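PDB 6JAV: group II chitinase from Ostrinia furnacalis, which probably acts as an endochitinase, cleaving internal linkages of chitin, this chain being one glycosyl hydrolase family 18 catalytic domain of a longer protein. Local coordinates for residues Ser27-Pro33 with Arg68-Tyr72; Tyr129-Val135 with Val176-Tyr181; Val211-Tyr215 with Lys330-Phe334. One frame throughout, in Å; residues are numbered along the deposited sequence.

Interaction 1 (Ser27-Pro33 with Arg68-Tyr72); sequences SPEDIDP and RVVEY
Pro28 and Val69 bring the two backbones to 5.6 Å between their CA atoms, and further along the CA atoms of Pro33 and Tyr72 lie 7.0 Å apart, so a short 3-10 segment and the loop after it lie against helix 65-70 and the 3-10 residues Glu71-Tyr72 that follow it. At the solvent-facing end Arg68 holds Glu29 side-on in a two-pronged salt bridge: NH2 meets OE1 at 2.8 Å with a nearly straight N-H (177°), and NE meets OE2 at 2.9 Å through the syn lone pair. The carboxylate and guanidinium planes are 24° apart, close enough to coplanar for both bonds to form. A water gives one hydrogen to Glu29 OE2 and the other to the backbone oxygen of Arg68, a third tie between the same residues. Arg68 NH1 turns instead to Asn63 O. This is the outer layer of the TIM barrel of family 18: the loop between the first two parallel strands, 8-14 and 38-46, packs on the helix that leads to the third, 78-84. Beneath the salt bridge Pro28 CB rests 3.8 Å from Val69 CG2, and both side chains touch Tyr13. Ile31 CG2, anti to its own backbone N, stands over the middle of the Tyr72 ring, 4.0 Å from the centroid and 12° off the normal, while Pro33 CB sits at the ring edge. Tyr72 OH donates to Pro28 O at 2.9 Å. That oxygen also accepts from Ile31 N, within the 3-10 turn, the two donors coming from opposite faces of its carbonyl plane.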
loop_
_atom_site.group_PDB
_atom_site.type_symbol
_atom_site.label_atom_id
_atom_site.label_comp_id
_atom_site.label_asym_id
_atom_site.label_seq_id
_atom_site.Cartn_x
_atom_site.Cartn_y
_atom_site.Cartn_z
ATOM N N SER A 27 3.061 -17.788 -2.858
ATOM C CA SER A 27 4.500 -18.007 -2.684
ATOM C C SER A 27 5.272 -17.086 -3.614
ATOM O O SER A 27 4.698 -16.568 -4.583
ATOM C CB SER A 27 4.842 -19.449 -3.084
ATOM O OG SER A 27 4.152 -20.390 -2.269
ATOM N N PRO A 28 6.583 -16.918 -3.418
ATOM C CA PRO A 28 7.366 -16.078 -4.349
ATOM C C PRO A 28 7.219 -16.426 -5.821
ATOM O O PRO A 28 7.174 -15.524 -6.669
ATOM C CB PRO A 28 8.813 -16.263 -3.863
ATOM C CG PRO A 28 8.664 -16.504 -2.362
ATOM C CD PRO A 28 7.366 -17.327 -2.234
ATOM N N GLU A 29 7.126 -17.709 -6.160
ATOM C CA GLU A 29 7.038 -18.071 -7.567
ATOM C C GLU A 29 5.671 -17.779 -8.169
ATOM O O GLU A 29 5.525 -17.898 -9.390
ATOM C CB GLU A 29 7.413 -19.542 -7.757
ATOM C CG GLU A 29 8.905 -19.812 -7.456
ATOM C CD GLU A 29 9.240 -19.792 -5.957
ATOM O OE1 GLU A 29 8.322 -20.029 -5.116
ATOM O OE2 GLU A 29 10.424 -19.526 -5.636
ATOM N N ASP A 30 4.681 -17.375 -7.364
ATOM C CA ASP A 30 3.410 -16.922 -7.929
ATOM C C ASP A 30 3.481 -15.508 -8.492
ATOM O O ASP A 30 2.524 -15.086 -9.162
ATOM C CB ASP A 30 2.311 -16.957 -6.875
ATOM C CG ASP A 30 1.948 -18.370 -6.468
ATOM O OD1 ASP A 30 1.736 -19.204 -7.374
ATOM O OD2 ASP A 30 1.891 -18.652 -5.249
ATOM N N ILE A 31 4.571 -14.778 -8.238
ATOM C CA ILE A 31 4.709 -13.435 -8.791
ATOM C C ILE A 31 4.756 -13.527 -10.307
ATOM O O ILE A 31 5.511 -14.327 -10.878
ATOM C CB ILE A 31 5.973 -12.762 -8.235
ATOM C CG1 ILE A 31 5.880 -12.554 -6.720
ATOM C CG2 ILE A 31 6.218 -11.420 -8.943
ATOM C CD1 ILE A 31 7.218 -12.120 -6.124
ATOM N N ASP A 32 3.932 -12.722 -10.969
ATOM C CA ASP A 32 3.925 -12.635 -12.422
ATOM C C ASP A 32 4.844 -11.498 -12.845
ATOM O O ASP A 32 4.490 -10.322 -12.648
ATOM C CB ASP A 32 2.512 -12.374 -12.918
ATOM C CG ASP A 32 2.409 -12.406 -14.429
ATOM O OD1 ASP A 32 3.419 -12.175 -15.150
ATOM O OD2 ASP A 32 1.276 -12.666 -14.912
ATOM N N PRO A 33 6.012 -11.788 -13.430
ATOM C CA PRO A 33 6.989 -10.728 -13.736
ATOM C C PRO A 33 6.588 -9.819 -14.884
ATOM O O PRO A 33 7.278 -8.819 -15.118
ATOM C CB PRO A 33 8.269 -11.514 -14.073
ATOM C CG PRO A 33 7.772 -12.814 -14.625
ATOM C CD PRO A 33 6.487 -13.123 -13.828
ATOM N N ARG A 68 14.240 -15.844 -3.099
ATOM C CA ARG A 68 13.278 -16.215 -4.116
ATOM C C ARG A 68 12.497 -15.016 -4.642
ATOM O O ARG A 68 11.886 -15.130 -5.712
ATOM C CB ARG A 68 12.342 -17.292 -3.555
ATOM C CG ARG A 68 13.055 -18.667 -3.450
ATOM C CD ARG A 68 12.365 -19.513 -2.418
ATOM N NE ARG A 68 11.016 -19.860 -2.837
ATOM C CZ ARG A 68 10.167 -20.570 -2.096
ATOM N NH1 ARG A 68 10.526 -21.009 -0.886
ATOM N NH2 ARG A 68 8.970 -20.862 -2.572
ATOM N N VAL A 69 12.422 -13.896 -3.910
ATOM C CA VAL A 69 11.840 -12.688 -4.493
ATOM C C VAL A 69 12.903 -11.851 -5.214
ATOM O O VAL A 69 12.640 -11.286 -6.294
ATOM C CB VAL A 69 11.097 -11.909 -3.389
ATOM C CG1 VAL A 69 10.484 -10.613 -3.944
ATOM C CG2 VAL A 69 9.966 -12.781 -2.831
ATOM N N VAL A 70 14.122 -11.787 -4.654
ATOM C CA VAL A 70 15.232 -11.133 -5.344
ATOM C C VAL A 70 15.521 -11.797 -6.698
ATOM O O VAL A 70 16.067 -11.152 -7.600
ATOM C CB VAL A 70 16.435 -11.068 -4.375
ATOM C CG1 VAL A 70 17.720 -10.695 -5.104
ATOM C CG2 VAL A 70 16.141 -10.056 -3.253
ATOM N N GLU A 71 15.134 -13.067 -6.872
ATOM C CA GLU A 71 15.150 -13.738 -8.169
ATOM C C GLU A 71 14.612 -12.869 -9.294
ATOM O O GLU A 71 15.105 -12.928 -10.431
ATOM C CB GLU A 71 14.261 -14.990 -8.069
ATOM C CG GLU A 71 13.652 -15.487 -9.384
ATOM C CD GLU A 71 14.692 -16.264 -10.150
ATOM O OE1 GLU A 71 15.750 -16.539 -9.519
ATOM O OE2 GLU A 71 14.474 -16.554 -11.355
ATOM N N TYR A 72 13.599 -12.056 -9.008
ATOM C CA TYR A 72 12.931 -11.316 -10.073
ATOM C C TYR A 72 13.779 -10.197 -10.668
ATOM O O TYR A 72 13.412 -9.672 -11.732
ATOM C CB TYR A 72 11.535 -10.846 -9.624
ATOM C CG TYR A 72 10.607 -12.035 -9.560
ATOM C CD1 TYR A 72 9.930 -12.472 -10.690
ATOM C CD2 TYR A 72 10.464 -12.783 -8.397
ATOM C CE1 TYR A 72 9.115 -13.600 -10.662
ATOM C CE2 TYR A 72 9.652 -13.918 -8.361
ATOM C CZ TYR A 72 8.985 -14.318 -9.490
ATOM O OH TYR A 72 8.195 -15.426 -9.416
HETATM O O HOH W 1 12.016 -17.444 -7.075
#

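Interaction 2 (Tyr129-Val135 with Val176-Tyr181); sequences YPKCWQV and VIDAGY
Pro130 and Gly180 come within 4.7 Å of each other, CA to CA, yet not one conventional hydrogen bond joins the two segments. With no side chain at Gly180, its CA can approach Pro130 O to 3.4 Å in a bent CA-H...O contact (125° at the hydrogen). On the loop side the backbone is equally irregular: the peptide before Tyr129 is cis, and Cys132 is the centre of an inverse gamma turn, a fold of the chain in which Tyr129, Pro130 and Cys132 all point toward the helix. Val176 divides its two methyls among them. Its CG1, anti to the backbone N (chi1 177°), meets Tyr129 CB at 3.7 Å, while CG2 lies beside Cys132 CB and reaches Val135 CG1 at 4.1 Å. One helical turn on, Ala179 CB touches Cys132 SG at 3.7 Å, where the sulfur is already committed to its disulfide with Cys137. Tyr181, the first residue to leave the helix, swings its ring back so that CE1 lies 4.0 Å from Pro130 CD and its OH comes 3.2 Å from Tyr129 CD1. Segment 129-135 directly follows Glu128, the last residue of the DxxDxDxE signature of family 18, most of which lies on strand 122-126, and its far end borders the inhibitor site, probably part of the substrate cleft: the side chain of Val135 is about 4 Å from the bound inhibitor. Polar ends find partners beyond the contact, Tyr181 OH at Ser171 N and Lys131 NZ at the carbonyls of Cys137 and Gly140. The grip between loop and helix therefore rests on apolar fit and close backbone approach, with the disulfide constraining the loop covalently.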
loop_
_atom_site.group_PDB
_atom_site.type_symbol
_atom_site.label_atom_id
_atom_site.label_comp_id
_atom_site.label_asym_id
_atom_site.label_seq_id
_atom_site.Cartn_x
_atom_site.Cartn_y
_atom_site.Cartn_z
ATOM N N TYR A 129 3.016 6.104 11.529
ATOM C CA TYR A 129 3.613 7.138 10.677
ATOM C C TYR A 129 4.461 8.002 11.611
ATOM O O TYR A 129 4.229 7.993 12.826
ATOM C CB TYR A 129 2.514 8.043 10.072
ATOM C CG TYR A 129 1.618 7.288 9.127
ATOM C CD1 TYR A 129 2.043 7.000 7.826
ATOM C CD2 TYR A 129 0.407 6.786 9.561
ATOM C CE1 TYR A 129 1.270 6.262 6.970
ATOM C CE2 TYR A 129 -0.401 6.038 8.694
ATOM C CZ TYR A 129 0.044 5.812 7.396
ATOM O OH TYR A 129 -0.711 5.079 6.504
ATOM N N PRO A 130 5.433 8.738 11.070
ATOM C CA PRO A 130 6.162 9.710 11.900
ATOM C C PRO A 130 5.159 10.633 12.577
ATOM O O PRO A 130 4.197 11.082 11.940
ATOM C CB PRO A 130 7.024 10.477 10.881
ATOM C CG PRO A 130 7.154 9.558 9.694
ATOM C CD PRO A 130 5.848 8.770 9.651
ATOM N N LYS A 131 5.358 10.871 13.886
ATOM C CA LYS A 131 4.503 11.713 14.737
ATOM C C LYS A 131 3.170 11.035 15.051
ATOM O O LYS A 131 2.830 10.803 16.219
ATOM C CB LYS A 131 4.279 13.083 14.093
ATOM C CG LYS A 131 4.274 14.254 15.055
ATOM C CD LYS A 131 2.944 14.435 15.689
ATOM C CE LYS A 131 2.969 15.665 16.622
ATOM N NZ LYS A 131 2.026 15.500 17.743
ATOM N N CYS A 132 2.409 10.693 14.005
ATOM C CA CYS A 132 1.091 10.089 14.179
ATOM C C CYS A 132 1.198 8.567 14.147
ATOM O O CYS A 132 0.855 7.907 13.151
ATOM C CB CYS A 132 0.153 10.599 13.101
ATOM S SG CYS A 132 0.198 12.414 12.953
ATOM N N TRP A 133 1.669 8.004 15.269
ATOM C CA TRP A 133 1.894 6.565 15.366
ATOM C C TRP A 133 0.569 5.851 15.195
ATOM O O TRP A 133 -0.384 6.115 15.934
ATOM C CB TRP A 133 2.496 6.195 16.719
ATOM C CG TRP A 133 3.743 6.951 17.101
ATOM C CD1 TRP A 133 4.540 7.727 16.303
ATOM C CD2 TRP A 133 4.316 6.983 18.400
ATOM N NE1 TRP A 133 5.595 8.242 17.049
ATOM C CE2 TRP A 133 5.462 7.805 18.342
ATOM C CE3 TRP A 133 3.964 6.392 19.623
ATOM C CZ2 TRP A 133 6.259 8.053 19.462
ATOM C CZ3 TRP A 133 4.754 6.638 20.725
ATOM C CH2 TRP A 133 5.889 7.455 20.644
ATOM N N GLN A 134 0.491 4.962 14.201
ATOM C CA GLN A 134 -0.788 4.326 13.846
ATOM C C GLN A 134 -1.936 5.341 13.746
ATOM O O GLN A 134 -3.052 5.106 14.232
ATOM C CB GLN A 134 -1.114 3.149 14.768
ATOM C CG GLN A 134 -0.198 1.937 14.482
ATOM C CD GLN A 134 -0.603 0.695 15.252
ATOM O OE1 GLN A 134 -1.302 0.776 16.277
ATOM N NE2 GLN A 134 -0.171 -0.471 14.769
ATOM N N VAL A 135 -1.653 6.475 13.100
ATOM C CA VAL A 135 -2.594 7.551 12.766
ATOM C C VAL A 135 -2.945 8.440 13.955
ATOM O O VAL A 135 -3.636 9.448 13.789
ATOM C CB VAL A 135 -3.839 7.084 11.966
ATOM C CG1 VAL A 135 -4.534 8.273 11.286
ATOM C CG2 VAL A 135 -3.446 6.070 10.873
ATOM N N VAL A 176 -1.862 13.918 8.925
ATOM C CA VAL A 176 -0.647 13.123 9.097
ATOM C C VAL A 176 0.468 13.653 8.216
ATOM O O VAL A 176 1.618 13.728 8.642
ATOM C CB VAL A 176 -0.943 11.636 8.813
ATOM C CG1 VAL A 176 0.340 10.825 8.931
ATOM C CG2 VAL A 176 -2.000 11.132 9.791
ATOM N N ILE A 177 0.155 13.995 6.968
ATOM C CA ILE A 177 1.152 14.565 6.076
ATOM C C ILE A 177 1.753 15.817 6.705
ATOM O O ILE A 177 2.976 16.000 6.736
ATOM C CB ILE A 177 0.524 14.864 4.702
ATOM C CG1 ILE A 177 0.064 13.569 3.976
ATOM C CG2 ILE A 177 1.496 15.640 3.822
ATOM C CD1 ILE A 177 -0.963 13.871 2.867
ATOM N N ASP A 178 0.879 16.701 7.204
ATOM C CA ASP A 178 1.338 17.955 7.791
ATOM C C ASP A 178 2.220 17.703 9.011
ATOM O O ASP A 178 3.208 18.420 9.229
ATOM C CB ASP A 178 0.128 18.787 8.210
ATOM C CG ASP A 178 -0.594 19.450 7.036
ATOM O OD1 ASP A 178 -0.037 19.510 5.906
ATOM O OD2 ASP A 178 -1.730 19.962 7.288
ATOM N N ALA A 179 1.878 16.699 9.822
ATOM C CA ALA A 179 2.578 16.475 11.082
ATOM C C ALA A 179 3.868 15.691 10.923
ATOM O O ALA A 179 4.816 15.928 11.679
ATOM C CB ALA A 179 1.692 15.714 12.067
ATOM N N GLY A 180 3.942 14.767 9.967
ATOM C CA GLY A 180 5.016 13.796 9.986
ATOM C C GLY A 180 6.077 13.970 8.929
ATOM O O GLY A 180 7.156 13.399 9.074
ATOM N N TYR A 181 5.801 14.711 7.845
ATOM C CA TYR A 181 6.677 14.679 6.687
ATOM C C TYR A 181 7.251 16.048 6.363
ATOM O O TYR A 181 6.496 16.998 6.135
ATOM C CB TYR A 181 5.934 14.158 5.459
ATOM C CG TYR A 181 5.406 12.748 5.619
ATOM C CD1 TYR A 181 6.248 11.671 5.887
ATOM C CD2 TYR A 181 4.071 12.493 5.428
ATOM C CE1 TYR A 181 5.731 10.366 6.017
ATOM C CE2 TYR A 181 3.553 11.223 5.559
ATOM C CZ TYR A 181 4.388 10.166 5.854
ATOM O OH TYR A 181 3.803 8.912 5.958
#

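Interaction 3 (Val211-Tyr215 with Lys330-Phe334); sequences VAPLY and KKVNF. With NAG (2-acetamido-2-deoxy-beta-D-glucopyranose), chain C.
Lys331 NZ is gripped by two partners, Ala212 O at 2.9 Å and the carboxylate of Asp323 in a salt bridge. The ammonium meets the Ala212 carbonyl in its plane, on a lone pair, with a C=O...N angle of 140°. Its chain runs fully extended beyond CG, which carries the charge from the helix to a buried stretch of loop. Asp323 probably offsets that charge there. Leu214 splits its methyls between two helical side chains. Its CD1 lies over the centre of the Phe334 ring, 4.0 Å from the centroid and 12° off the normal, a clear CH-pi contact, while CD2 meets Lys330 CG at 3.7 Å. In the TIM barrel of this family, helix 325-337 precedes strand 342-346, which closes the ring by pairing with strand 8-14; the loop 211-215 comes after strand 192-195 and leads toward helix 227-236. Backbone bonds from Leu214 to Asn228 and Arg308 hold that loop beside its neighbours. Lys330, with CG anti to its backbone N (chi1 -178°), bends at chi2 and again at chi4, which brings NZ to the edge of the Tyr215 ring, 3.9 Å from CE2; the ammonium itself bonds to Gln307 O. The Tyr215 ring has Leu214 CG above one face, and its hydroxyl oxygen lies 3.5 Å from Phe334 CD1, at a slant to the phenyl ring. The N-acetylglucosamine carried by Asn228 lies near the Tyr215 ring, its acetamide oxygen O7 approaching CD1 obliquely at 3.5 Å.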
loop_
_atom_site.group_PDB
_atom_site.type_symbol
_atom_site.label_atom_id
_atom_site.label_comp_id
_atom_site.label_asym_id
_atom_site.label_seq_id
_atom_site.Cartn_x
_atom_site.Cartn_y
_atom_site.Cartn_z
ATOM N N VAL A 211 -13.328 2.377 0.799
ATOM C CA VAL A 211 -11.897 2.213 1.077
ATOM C C VAL A 211 -11.022 3.261 0.374
ATOM O O VAL A 211 -9.984 3.668 0.909
ATOM C CB VAL A 211 -11.461 0.762 0.766
ATOM C CG1 VAL A 211 -11.679 0.383 -0.692
ATOM C CG2 VAL A 211 -9.984 0.537 1.186
ATOM N N ALA A 212 -11.370 3.663 -0.850
ATOM C CA ALA A 212 -10.428 4.423 -1.683
ATOM C C ALA A 212 -11.144 5.294 -2.713
ATOM O O ALA A 212 -10.998 5.108 -3.917
ATOM C CB ALA A 212 -9.418 3.479 -2.345
ATOM N N PRO A 213 -11.887 6.309 -2.261
ATOM C CA PRO A 213 -12.515 7.220 -3.230
ATOM C C PRO A 213 -11.477 7.983 -4.036
ATOM O O PRO A 213 -10.420 8.363 -3.515
ATOM C CB PRO A 213 -13.303 8.198 -2.352
ATOM C CG PRO A 213 -13.057 7.857 -0.963
ATOM C CD PRO A 213 -12.018 6.762 -0.872
ATOM N N LEU A 214 -11.791 8.199 -5.321
ATOM C CA LEU A 214 -10.948 8.999 -6.206
ATOM C C LEU A 214 -11.271 10.488 -6.083
ATOM O O LEU A 214 -10.361 11.311 -5.945
ATOM C CB LEU A 214 -11.123 8.538 -7.646
ATOM C CG LEU A 214 -10.387 9.368 -8.686
ATOM C CD1 LEU A 214 -8.874 9.440 -8.427
ATOM C CD2 LEU A 214 -10.678 8.803 -10.063
ATOM N N TYR A 215 -12.556 10.846 -6.100
ATOM C CA TYR A 215 -12.992 12.237 -6.064
ATOM C C TYR A 215 -13.954 12.461 -4.911
ATOM O O TYR A 215 -14.622 11.535 -4.426
ATOM C CB TYR A 215 -13.704 12.621 -7.374
ATOM C CG TYR A 215 -12.800 12.659 -8.588
ATOM C CD1 TYR A 215 -11.694 13.500 -8.620
ATOM C CD2 TYR A 215 -13.034 11.857 -9.699
ATOM C CE1 TYR A 215 -10.867 13.545 -9.712
ATOM C CE2 TYR A 215 -12.189 11.893 -10.805
ATOM C CZ TYR A 215 -11.109 12.757 -10.796
ATOM O OH TYR A 215 -10.262 12.846 -11.875
ATOM N N LYS A 330 -10.261 4.148 -14.474
ATOM C CA LYS A 330 -10.409 5.583 -14.228
ATOM C C LYS A 330 -9.221 6.122 -13.423
ATOM O O LYS A 330 -8.660 7.184 -13.735
ATOM C CB LYS A 330 -11.725 5.831 -13.493
ATOM C CG LYS A 330 -12.045 7.276 -13.196
ATOM C CD LYS A 330 -12.825 7.915 -14.323
ATOM C CE LYS A 330 -13.194 9.355 -13.995
ATOM N NZ LYS A 330 -14.267 9.471 -12.984
ATOM N N LYS A 331 -8.833 5.401 -12.371
ATOM C CA LYS A 331 -7.700 5.818 -11.561
ATOM C C LYS A 331 -6.403 5.860 -12.365
ATOM O O LYS A 331 -5.587 6.776 -12.180
ATOM C CB LYS A 331 -7.561 4.912 -10.334
ATOM C CG LYS A 331 -8.627 5.142 -9.300
ATOM C CD LYS A 331 -8.432 4.248 -8.089
ATOM C CE LYS A 331 -9.423 4.605 -6.992
ATOM N NZ LYS A 331 -9.171 3.854 -5.732
ATOM N N VAL A 332 -6.174 4.882 -13.246
ATOM C CA VAL A 332 -4.953 4.900 -14.058
ATOM C C VAL A 332 -4.985 6.034 -15.083
ATOM O O VAL A 332 -3.955 6.650 -15.368
ATOM C CB VAL A 332 -4.657 3.515 -14.669
ATOM C CG1 VAL A 332 -3.421 3.568 -15.537
ATOM C CG2 VAL A 332 -4.468 2.470 -13.548
ATOM N N ASN A 333 -6.154 6.330 -15.663
ATOM C CA ASN A 333 -6.232 7.512 -16.524
ATOM C C ASN A 333 -5.918 8.782 -15.742
ATOM O O ASN A 333 -5.281 9.701 -16.277
ATOM C CB ASN A 333 -7.606 7.587 -17.179
ATOM C CG ASN A 333 -7.689 6.714 -18.419
ATOM O OD1 ASN A 333 -8.482 5.772 -18.479
ATOM N ND2 ASN A 333 -6.861 7.014 -19.410
ATOM N N PHE A 334 -6.310 8.830 -14.465
ATOM C CA PHE A 334 -5.957 9.957 -13.593
ATOM C C PHE A 334 -4.442 10.048 -13.403
ATOM O O PHE A 334 -3.852 11.130 -13.525
ATOM C CB PHE A 334 -6.698 9.778 -12.266
ATOM C CG PHE A 334 -6.309 10.734 -11.181
ATOM C CD1 PHE A 334 -6.931 11.977 -11.088
ATOM C CD2 PHE A 334 -5.382 10.379 -10.203
ATOM C CE1 PHE A 334 -6.616 12.860 -10.052
ATOM C CE2 PHE A 334 -5.051 11.278 -9.173
ATOM C CZ PHE A 334 -5.680 12.520 -9.104
HETATM C C1 NAG C . -9.210 17.537 -7.659
HETATM C C2 NAG C . -10.542 18.230 -7.903
HETATM C C3 NAG C . -10.315 19.695 -8.300
HETATM C C4 NAG C . -9.415 20.392 -7.285
HETATM C C5 NAG C . -8.127 19.605 -7.082
HETATM C C6 NAG C . -7.224 20.189 -6.012
HETATM C C7 NAG C . -12.567 17.102 -8.735
HETATM C C8 NAG C . -13.201 17.460 -7.431
HETATM N N2 NAG C . -11.307 17.523 -8.918
HETATM O O3 NAG C . -11.576 20.354 -8.322
HETATM O O4 NAG C . -9.101 21.718 -7.699
HETATM O O5 NAG C . -8.456 18.266 -6.685
HETATM O O6 NAG C . -7.669 19.934 -4.682
HETATM O O7 NAG C . -13.177 16.489 -9.600
#

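All three contacts belong to one family 18 barrel domain, yet none touches another: the nearest atoms of interactions 2 and 3 are about 11 Å apart, and interactions 1 and 2, their centres 32 Å apart, lie on opposite sides of the chain's centre. Interaction 1 is partly buried and the others buried, and their chemistry differs. The 27-33/68-72 contact places a bidentate salt bridge and a water at its outer end above an apolar patch; 129-135/176-181 has no hydrogen bond between its segments and lies near the inhibitor; 211-215/330-334 buries a lysine with two oxygen partners and borders a glycan. Each sets a loop against a helix.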